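Local coordinates for protein mambaquaretin-1 (Dendroaspis angusticeps, PDB 5M4V) that selectively antagonises the type 2 vasopressin receptor, as a small Kunitz-fold peptide from green mamba venom, at residues Phe4-Val9 and Tyr23-Asn28; Ser19-Ser24 and Cys30-Tyr35. All coordinates share one frame; numbering follows the deposited sequence.

Contact 1 of 2, residues Phe4-Val9 and Tyr23-Asn28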
ATOM      1  N   PHE A   4      -5.721   5.904  -7.301  1.00 13.90           N
ATOM      2  CA  PHE A   4      -4.835   4.760  -7.157  1.00 14.26           C
ATOM      3  C   PHE A   4      -4.825   4.206  -5.727  1.00 12.20           C
ATOM      4  O   PHE A   4      -4.430   3.037  -5.531  1.00 12.96           O
ATOM      5  CB  PHE A   4      -3.384   5.006  -7.629  1.00 15.42           C
ATOM      6  CG  PHE A   4      -2.610   6.019  -6.839  1.00 12.49           C
ATOM      7  CD1 PHE A   4      -1.951   5.660  -5.702  1.00 13.72           C
ATOM      8  CD2 PHE A   4      -2.412   7.268  -7.300  1.00 17.10           C
ATOM      9  CE1 PHE A   4      -1.220   6.611  -5.026  1.00 17.00           C
ATOM     10  CE2 PHE A   4      -1.728   8.169  -6.659  1.00 20.60           C
ATOM     11  CZ  PHE A   4      -1.128   7.909  -5.504  1.00 18.24           C
ATOM     12  N   CYS A   5      -5.291   4.986  -4.746  1.00 11.78           N
ATOM     13  CA  CYS A   5      -5.476   4.441  -3.426  1.00 11.04           C
ATOM     14  C   CYS A   5      -6.410   3.239  -3.407  1.00 11.96           C
ATOM     15  O   CYS A   5      -6.322   2.396  -2.517  1.00 12.82           O
ATOM     16  CB  CYS A   5      -6.049   5.524  -2.526  1.00 11.75           C
ATOM     17  SG  CYS A   5      -4.960   6.963  -2.257  1.00 12.09           S
ATOM     18  N   ASN A   6      -7.345   3.218  -4.388  1.00 12.36           N
ATOM     19  CA  ASN A   6      -8.326   2.181  -4.458  1.00 13.66           C
ATOM     20  C   ASN A   6      -7.867   0.959  -5.209  1.00 14.82           C
ATOM     21  O   ASN A   6      -8.614  -0.014  -5.292  1.00 17.53           O
ATOM     22  CB  ASN A   6      -9.592   2.725  -5.095  1.00 16.57           C
ATOM     23  CG  ASN A   6     -10.185   3.860  -4.298  1.00 16.49           C
ATOM     24  OD1 ASN A   6     -10.176   3.851  -3.063  1.00 18.50           O
ATOM     25  ND2 ASN A   6     -10.652   4.882  -4.994  1.00 19.78           N
ATOM     26  N   LEU A   7      -6.646   0.933  -5.718  1.00 13.15           N
ATOM     27  CA  LEU A   7      -6.116  -0.294  -6.316  1.00 13.34           C
ATOM     28  C   LEU A   7      -5.965  -1.320  -5.217  1.00 12.76           C
ATOM     29  O   LEU A   7      -5.711  -1.048  -4.054  1.00 13.24           O
ATOM     30  CB  LEU A   7      -4.722  -0.028  -6.925  1.00 13.96           C
ATOM     31  CG  LEU A   7      -4.699   0.864  -8.158  1.00 15.70           C
ATOM     32  CD1 LEU A   7      -3.279   1.206  -8.485  1.00 17.94           C
ATOM     33  CD2 LEU A   7      -5.382   0.117  -9.325  1.00 20.15           C
ATOM     34  N   PRO A   8      -6.105  -2.615  -5.579  1.00 14.02           N
ATOM     35  CA  PRO A   8      -5.975  -3.689  -4.602  1.00 13.91           C
ATOM     36  C   PRO A   8      -4.526  -3.849  -4.153  1.00 13.71           C
ATOM     37  O   PRO A   8      -3.604  -3.770  -4.987  1.00 15.09           O
ATOM     38  CB  PRO A   8      -6.492  -4.919  -5.399  1.00 16.62           C
ATOM     39  CG  PRO A   8      -6.093  -4.634  -6.764  1.00 18.49           C
ATOM     40  CD  PRO A   8      -6.375  -3.119  -6.975  1.00 16.49           C
ATOM     41  N   VAL A   9      -4.336  -4.209  -2.908  1.00 12.83           N
ATOM     42  CA  VAL A   9      -2.949  -4.451  -2.421  1.00 12.91           C
ATOM     43  C   VAL A   9      -2.295  -5.577  -3.182  1.00 12.04           C
ATOM     44  O   VAL A   9      -2.902  -6.624  -3.478  1.00 13.07           O
ATOM     45  CB  VAL A   9      -2.974  -4.725  -0.906  1.00 14.22           C
ATOM     46  CG1 VAL A   9      -3.822  -5.921  -0.540  1.00 15.76           C
ATOM     47  CG2 VAL A   9      -1.578  -4.852  -0.360  1.00 15.49           C
ATOM     48  N   TYR A  23      -3.569   1.400   1.377  1.00  9.44           N
ATOM     49  CA  TYR A  23      -4.901   1.893   1.765  1.00  9.91           C
ATOM     50  C   TYR A  23      -5.965   0.875   1.427  1.00 10.34           C
ATOM     51  O   TYR A  23      -5.967   0.321   0.318  1.00 11.04           O
ATOM     52  CB  TYR A  23      -5.159   3.196   1.001  1.00 10.63           C
ATOM     53  CG  TYR A  23      -6.573   3.702   1.221  1.00 11.45           C
ATOM     54  CD1 TYR A  23      -6.901   4.489   2.323  1.00 11.91           C
ATOM     55  CD2 TYR A  23      -7.581   3.399   0.290  1.00 11.97           C
ATOM     56  CE1 TYR A  23      -8.212   4.975   2.483  1.00 12.72           C
ATOM     57  CE2 TYR A  23      -8.882   3.837   0.466  1.00 12.78           C
ATOM     58  CZ  TYR A  23      -9.177   4.640   1.531  1.00 13.15           C
ATOM     59  OH  TYR A  23     -10.499   5.056   1.656  1.00 15.42           O
ATOM     60  N   SER A  24      -6.913   0.681   2.361  1.00 11.23           N
ATOM     61  CA  SER A  24      -8.082  -0.188   2.096  1.00 13.08           C
ATOM     62  C   SER A  24      -9.360   0.660   2.073  1.00 13.03           C
ATOM     63  O   SER A  24      -9.694   1.440   2.969  1.00 14.24           O
ATOM     64  CB  SER A  24      -8.233  -1.165   3.264  1.00 14.39           C
ATOM     65  OG  SER A  24      -9.450  -1.893   3.095  1.00 17.69           O
ATOM     66  N   GLN A  25     -10.103   0.477   0.957  1.00 17.33           N
ATOM     67  CA  GLN A  25     -11.428   1.085   0.870  1.00 19.96           C
ATOM     68  C   GLN A  25     -12.407   0.548   1.862  1.00 21.38           C
ATOM     69  O   GLN A  25     -13.424   1.209   2.185  1.00 26.75           O
ATOM     70  CB  GLN A  25     -12.067   0.847  -0.522  1.00 24.62           C
ATOM     71  CG  GLN A  25     -11.344   1.449  -1.507  1.00 27.31           C
ATOM     72  CD  GLN A  25     -12.155   1.464  -2.820  1.00 36.26           C
ATOM     73  OE1 GLN A  25     -11.988   0.640  -3.666  1.00 38.11           O
ATOM     74  NE2 GLN A  25     -13.040   2.391  -2.974  1.00 32.02           N
ATOM     75  N   LYS A  26     -12.201  -0.698   2.335  0.58 20.99           N
ATOM     76  CA  LYS A  26     -13.121  -1.281   3.361  0.58 22.00           C
ATOM     77  C   LYS A  26     -13.090  -0.450   4.656  0.58 24.09           C
ATOM     78  O   LYS A  26     -14.108  -0.357   5.321  0.58 31.96           O
ATOM     79  CB  LYS A  26     -12.716  -2.706   3.674  0.58 27.73           C
ATOM     80  CG  LYS A  26     -12.668  -3.704   2.591  0.58 30.05           C
ATOM     81  CD  LYS A  26     -14.037  -4.094   2.024  0.58 42.15           C
ATOM     82  CE  LYS A  26     -13.876  -5.057   0.810  0.58 46.96           C
ATOM     83  NZ  LYS A  26     -15.092  -5.543   0.182  0.58 42.96           N
ATOM     84  N   THR A  27     -11.918   0.024   5.103  1.00 18.76           N
ATOM     85  CA  THR A  27     -11.739   0.749   6.388  1.00 16.22           C
ATOM     86  C   THR A  27     -11.570   2.199   6.284  1.00 16.80           C
ATOM     87  O   THR A  27     -11.627   2.875   7.318  1.00 17.18           O
ATOM     88  CB  THR A  27     -10.525   0.067   7.032  1.00 16.64           C
ATOM     89  OG1 THR A  27      -9.414   0.298   6.203  1.00 15.81           O
ATOM     90  CG2 THR A  27     -10.621  -1.406   7.236  1.00 19.90           C
ATOM     91  N   ASN A  28     -11.167   2.735   5.058  1.00 14.61           N
ATOM     92  CA  ASN A  28     -10.657   4.111   4.976  1.00 14.18           C
ATOM     93  C   ASN A  28      -9.484   4.300   5.834  1.00 13.10           C
ATOM     94  O   ASN A  28      -9.158   5.428   6.224  1.00 15.82           O
ATOM     95  CB  ASN A  28     -11.735   5.162   5.260  1.00 16.99           C
ATOM     96  CG  ASN A  28     -11.365   6.549   4.768  1.00 16.23           C
ATOM     97  OD1 ASN A  28     -10.863   6.717   3.681  1.00 16.55           O
ATOM     98  ND2 ASN A  28     -11.673   7.600   5.561  1.00 18.42           N
TER
HETATM   99  O   HOH W   1      -7.329  -0.710  -1.813  1.00 25.71           O
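Cys5 and Tyr23 meet chiefly through non-polar and weakly polar contacts. The beta carbon of Cys5 packs against the phenol ring, with Cys5 CB 3.8 Å from Tyr23 CD2, while the backbone oxygen Cys5 O lies near the ring plane, 3.2 Å from Tyr23 CD2, where the slightly positive edge of an aromatic ring suits a carbonyl. The sulfur adds an oblique sulfur-aromatic contact: Cys5 SG is 5.4 Å from the centroid of the Tyr23 ring, 26° off its normal. With CG turned anti to the backbone N (chi1 174°), Tyr23 lays its ring beside the half-cystine.

The side chains of Asn6 and Gln25 run roughly at right angles to each other, with Asn6 OD1 3.1 Å from Gln25 CG. Asn6 OD1 accepts a hydrogen bond from Arg1 NE, and polar chains such as these suit the partly exposed edge of the contact.

Other hydrogen bonds lie within one segment or run through water. Tyr23 OH donates a hydrogen bond to Asn28 OD1 (2.6 Å), in the carbonyl plane and on a lone pair, so the phenol is tied to the turn that follows its strand. Water 1 lies between the backbones, within hydrogen-bonding distance of Leu7 O (2.8 Å) and Tyr23 O (2.7 Å). In the 3-10 turn, Leu7 N bonds to Phe4 O.

The contact sets the N-terminal 3-10 turn of this Kunitz domain against the end of strand 18-24. The Cys5-Cys55 disulfide fastens that turn to helix 48-55, whose Cys55 also touches Tyr23.

Contact 2 of 2, residues Ser19-Ser24 and Cys30-Tyr35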
ATOM      1  N   SER A  19       8.913  -4.133   4.253  0.52 19.16           N
ATOM      2  CA  SER A  19       7.776  -3.607   5.032  0.52 17.35           C
ATOM      3  C   SER A  19       7.110  -2.526   4.212  0.52 15.99           C
ATOM      4  O   SER A  19       7.816  -1.656   3.642  0.52 19.39           O
ATOM      5  CB  SER A  19       8.364  -2.993   6.313  0.52 18.80           C
ATOM      6  OG  SER A  19       7.374  -2.266   7.072  0.52 25.69           O
ATOM      7  N   ALA A  20       5.766  -2.508   4.113  1.00 12.69           N
ATOM      8  CA  ALA A  20       5.105  -1.443   3.381  1.00 12.16           C
ATOM      9  C   ALA A  20       3.700  -1.241   3.949  1.00 10.92           C
ATOM     10  O   ALA A  20       3.295  -1.919   4.892  1.00 11.30           O
ATOM     11  CB  ALA A  20       5.077  -1.809   1.892  1.00 14.23           C
ATOM     12  N   PHE A  21       3.010  -0.259   3.372  1.00 10.13           N
ATOM     13  CA  PHE A  21       1.668   0.099   3.791  1.00  9.77           C
ATOM     14  C   PHE A  21       0.819   0.288   2.561  1.00  9.27           C
ATOM     15  O   PHE A  21       1.295   0.702   1.498  1.00  9.99           O
ATOM     16  CB  PHE A  21       1.715   1.412   4.626  1.00 10.83           C
ATOM     17  CG  PHE A  21       2.473   1.214   5.874  1.00 10.72           C
ATOM     18  CD1 PHE A  21       1.891   0.771   7.057  1.00 11.44           C
ATOM     19  CD2 PHE A  21       3.848   1.433   5.905  1.00 12.33           C
ATOM     20  CE1 PHE A  21       2.603   0.559   8.185  1.00 13.57           C
ATOM     21  CE2 PHE A  21       4.598   1.218   7.047  1.00 13.55           C
ATOM     22  CZ  PHE A  21       3.980   0.777   8.194  1.00 13.66           C
ATOM     23  N   TYR A  22      -0.499   0.031   2.706  1.00  9.55           N
ATOM     24  CA  TYR A  22      -1.475   0.214   1.638  1.00  9.48           C
ATOM     25  C   TYR A  22      -2.764   0.771   2.219  1.00  9.08           C
ATOM     26  O   TYR A  22      -3.035   0.576   3.418  1.00 10.03           O
ATOM     27  CB  TYR A  22      -1.782  -1.103   0.907  1.00 10.20           C
ATOM     28  CG  TYR A  22      -2.608  -2.070   1.653  1.00 10.55           C
ATOM     29  CD1 TYR A  22      -2.103  -2.896   2.638  1.00 11.39           C
ATOM     30  CD2 TYR A  22      -3.977  -2.220   1.375  1.00 11.64           C
ATOM     31  CE1 TYR A  22      -2.858  -3.813   3.313  1.00 12.37           C
ATOM     32  CE2 TYR A  22      -4.754  -3.137   2.077  1.00 13.83           C
ATOM     33  CZ  TYR A  22      -4.204  -3.926   3.042  1.00 14.19           C
ATOM     34  OH  TYR A  22      -4.972  -4.874   3.709  1.00 18.47           O
ATOM     35  N   TYR A  23      -3.569   1.400   1.377  1.00  9.44           N
ATOM     36  CA  TYR A  23      -4.901   1.893   1.765  1.00  9.91           C
ATOM     37  C   TYR A  23      -5.965   0.875   1.427  1.00 10.34           C
ATOM     38  O   TYR A  23      -5.967   0.321   0.318  1.00 11.04           O
ATOM     39  CB  TYR A  23      -5.159   3.196   1.001  1.00 10.63           C
ATOM     40  CG  TYR A  23      -6.573   3.702   1.221  1.00 11.45           C
ATOM     41  CD1 TYR A  23      -6.901   4.489   2.323  1.00 11.91           C
ATOM     42  CD2 TYR A  23      -7.581   3.399   0.290  1.00 11.97           C
ATOM     43  CE1 TYR A  23      -8.212   4.975   2.483  1.00 12.72           C
ATOM     44  CE2 TYR A  23      -8.882   3.837   0.466  1.00 12.78           C
ATOM     45  CZ  TYR A  23      -9.177   4.640   1.531  1.00 13.15           C
ATOM     46  OH  TYR A  23     -10.499   5.056   1.656  1.00 15.42           O
ATOM     47  N   SER A  24      -6.913   0.681   2.361  1.00 11.23           N
ATOM     48  CA  SER A  24      -8.082  -0.188   2.096  1.00 13.08           C
ATOM     49  C   SER A  24      -9.360   0.660   2.073  1.00 13.03           C
ATOM     50  O   SER A  24      -9.694   1.440   2.969  1.00 14.24           O
ATOM     51  CB  SER A  24      -8.233  -1.165   3.264  1.00 14.39           C
ATOM     52  OG  SER A  24      -9.450  -1.893   3.095  1.00 17.69           O
ATOM     53  N   CYS A  30      -5.079   3.018   6.349  1.00 10.63           N
ATOM     54  CA  CYS A  30      -3.883   2.317   5.894  1.00 10.12           C
ATOM     55  C   CYS A  30      -3.571   1.164   6.787  1.00 10.34           C
ATOM     56  O   CYS A  30      -3.853   1.151   7.979  1.00 11.73           O
ATOM     57  CB  CYS A  30      -2.744   3.305   5.877  1.00 11.52           C
ATOM     58  SG  CYS A  30      -2.903   4.593   4.591  1.00 12.63           S
ATOM     59  N   HIS A  31      -2.944   0.102   6.164  1.00 10.13           N
ATOM     60  CA  HIS A  31      -2.592  -1.128   6.835  1.00 10.41           C
ATOM     61  C   HIS A  31      -1.206  -1.561   6.371  1.00 10.04           C
ATOM     62  O   HIS A  31      -0.764  -1.201   5.290  1.00 10.95           O
ATOM     63  CB  HIS A  31      -3.596  -2.257   6.513  1.00 11.45           C
ATOM     64  CG  HIS A  31      -5.005  -1.890   6.862  1.00 11.96           C
ATOM     65  ND1 HIS A  31      -5.560  -2.130   8.101  1.00 13.31           N
ATOM     66  CD2 HIS A  31      -5.954  -1.220   6.173  1.00 13.02           C
ATOM     67  CE1 HIS A  31      -6.810  -1.604   8.113  1.00 14.11           C
ATOM     68  NE2 HIS A  31      -7.070  -1.086   6.965  1.00 13.74           N
ATOM     69  N   SER A  32      -0.542  -2.381   7.180  0.79 10.91           N
ATOM     70  CA  SER A  32       0.722  -2.973   6.788  0.79 11.29           C
ATOM     71  C   SER A  32       0.554  -4.102   5.796  0.79 11.91           C
ATOM     72  O   SER A  32      -0.401  -4.865   5.836  0.79 13.24           O
ATOM     73  CB  SER A  32       1.422  -3.568   8.040  0.79 13.19           C
ATOM     74  OG  SER A  32       1.934  -2.526   8.866  0.79 15.28           O
ATOM     75  N   PHE A  33       1.568  -4.284   4.933  1.00 11.82           N
ATOM     76  CA  PHE A  33       1.714  -5.519   4.192  1.00 12.47           C
ATOM     77  C   PHE A  33       3.181  -5.731   3.931  1.00 13.28           C
ATOM     78  O   PHE A  33       4.005  -4.869   4.073  1.00 14.54           O
ATOM     79  CB  PHE A  33       0.862  -5.544   2.906  1.00 12.28           C
ATOM     80  CG  PHE A  33       1.415  -4.776   1.696  1.00 11.11           C
ATOM     81  CD1 PHE A  33       1.441  -3.396   1.684  1.00 11.49           C
ATOM     82  CD2 PHE A  33       1.834  -5.428   0.569  1.00 11.85           C
ATOM     83  CE1 PHE A  33       1.817  -2.696   0.548  1.00 11.12           C
ATOM     84  CE2 PHE A  33       2.227  -4.728  -0.568  1.00 11.62           C
ATOM     85  CZ  PHE A  33       2.200  -3.372  -0.567  1.00 11.31           C
ATOM     86  N   THR A  34       3.491  -6.963   3.494  1.00 14.94           N
ATOM     87  CA  THR A  34       4.838  -7.284   3.100  1.00 16.02           C
ATOM     88  C   THR A  34       4.924  -7.265   1.572  1.00 14.41           C
ATOM     89  O   THR A  34       4.270  -8.085   0.916  1.00 15.89           O
ATOM     90  CB  THR A  34       5.282  -8.650   3.642  1.00 21.15           C
ATOM     91  OG1 THR A  34       5.156  -8.633   5.058  1.00 26.11           O
ATOM     92  CG2 THR A  34       6.688  -8.964   3.263  1.00 26.80           C
ATOM     93  N   TYR A  35       5.644  -6.325   1.016  1.00 13.39           N
ATOM     94  CA  TYR A  35       5.855  -6.276  -0.410  1.00 12.53           C
ATOM     95  C   TYR A  35       7.021  -7.198  -0.761  1.00 13.46           C
ATOM     96  O   TYR A  35       8.088  -7.115  -0.161  1.00 15.14           O
ATOM     97  CB  TYR A  35       6.148  -4.868  -0.846  1.00 12.64           C
ATOM     98  CG  TYR A  35       6.422  -4.675  -2.299  1.00 12.45           C
ATOM     99  CD1 TYR A  35       5.587  -5.179  -3.298  1.00 12.30           C
ATOM    100  CD2 TYR A  35       7.567  -3.945  -2.756  1.00 13.42           C
ATOM    101  CE1 TYR A  35       5.858  -5.003  -4.625  1.00 13.50           C
ATOM    102  CE2 TYR A  35       7.800  -3.743  -4.107  1.00 13.61           C
ATOM    103  CZ  TYR A  35       6.920  -4.280  -5.012  1.00 14.29           C
ATOM    104  OH  TYR A  35       7.134  -4.107  -6.379  1.00 17.00           O
TER
HETATM  105  O   HOH W   2       4.527  -2.563   7.338  1.00 20.23           O
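Tyr22 and Phe33 both hold CG between the backbone N and the carbonyl carbon (chi1 73° and 79°), which swings their rings together on one face of the sheet. Tyr22 turns its edge to the face of Phe33 in an offset edge-to-face pair, planes at 88°, with Tyr22 CD1 3.7 Å from Phe33 CD1. His31 has CG beside its backbone N instead, and its CB comes to 3.6 Å from Tyr22 CE1; the two rings are inclined obliquely. A flat phenyl suits the place of Phe33, whose face receives the Tyr22 edge while its own edge lies near Phe21 O. Ala20, whose lone methyl lets the Phe33 ring come close, puts CB 3.6 Å from Phe33 CE1. The far end of His31 is fixed by Thr27, which bonds to NE2, and Val9 packs on both Tyr22 and Phe33.

The strands form the twisted antiparallel beta hairpin at the centre of the Kunitz fold. Ala20 with Phe33 and Tyr22 with His31 are its hydrogen-bonded pairs, each joined by two reciprocal N-H to O=C bonds. His31 N meets Tyr22 O at 2.8 Å, whereas Phe33 N approaches Ala20 O from above the carbonyl plane. At the intervening non-hydrogen-bonded pair, Phe21 CA makes a CA-H...O contact with His31 O at 3.1 Å.

The other face carries Phe21, Tyr23 and Cys30 toward helix 48-55, where Cys30 is disulfide-bonded to Cys51 and Phe21 touches Leu48. Near the Ser19 end, water 2 donates to Ala20 O at 2.8 Å, and the hydroxyls of Ser19 and Ser32 reach it in their modelled conformers. This water also lies over one face of the Phe21 ring, offset toward the rim.

Contacts 1 and 2 have centres about 10 Å apart and share Tyr23 and Ser24, where strand 18-24 leads into the turn of the hairpin. Along the chain, segment 4-9 comes first, then 19-24 overlapping 23-28, and finally 30-35, so the turn that ends contact 1 leads into the second strand of contact 2. They also touch directly: Val9 of contact 1 packs on the opposite sheet face from Tyr23, with Val9 CB 3.5 Å from Tyr22 CD2. Each contact holds a half-cystine whose partner is on helix 48-55. Thus N-terminal segment, hairpin and helix are tied into one compact Kunitz domain, the scaffold of this receptor antagonist.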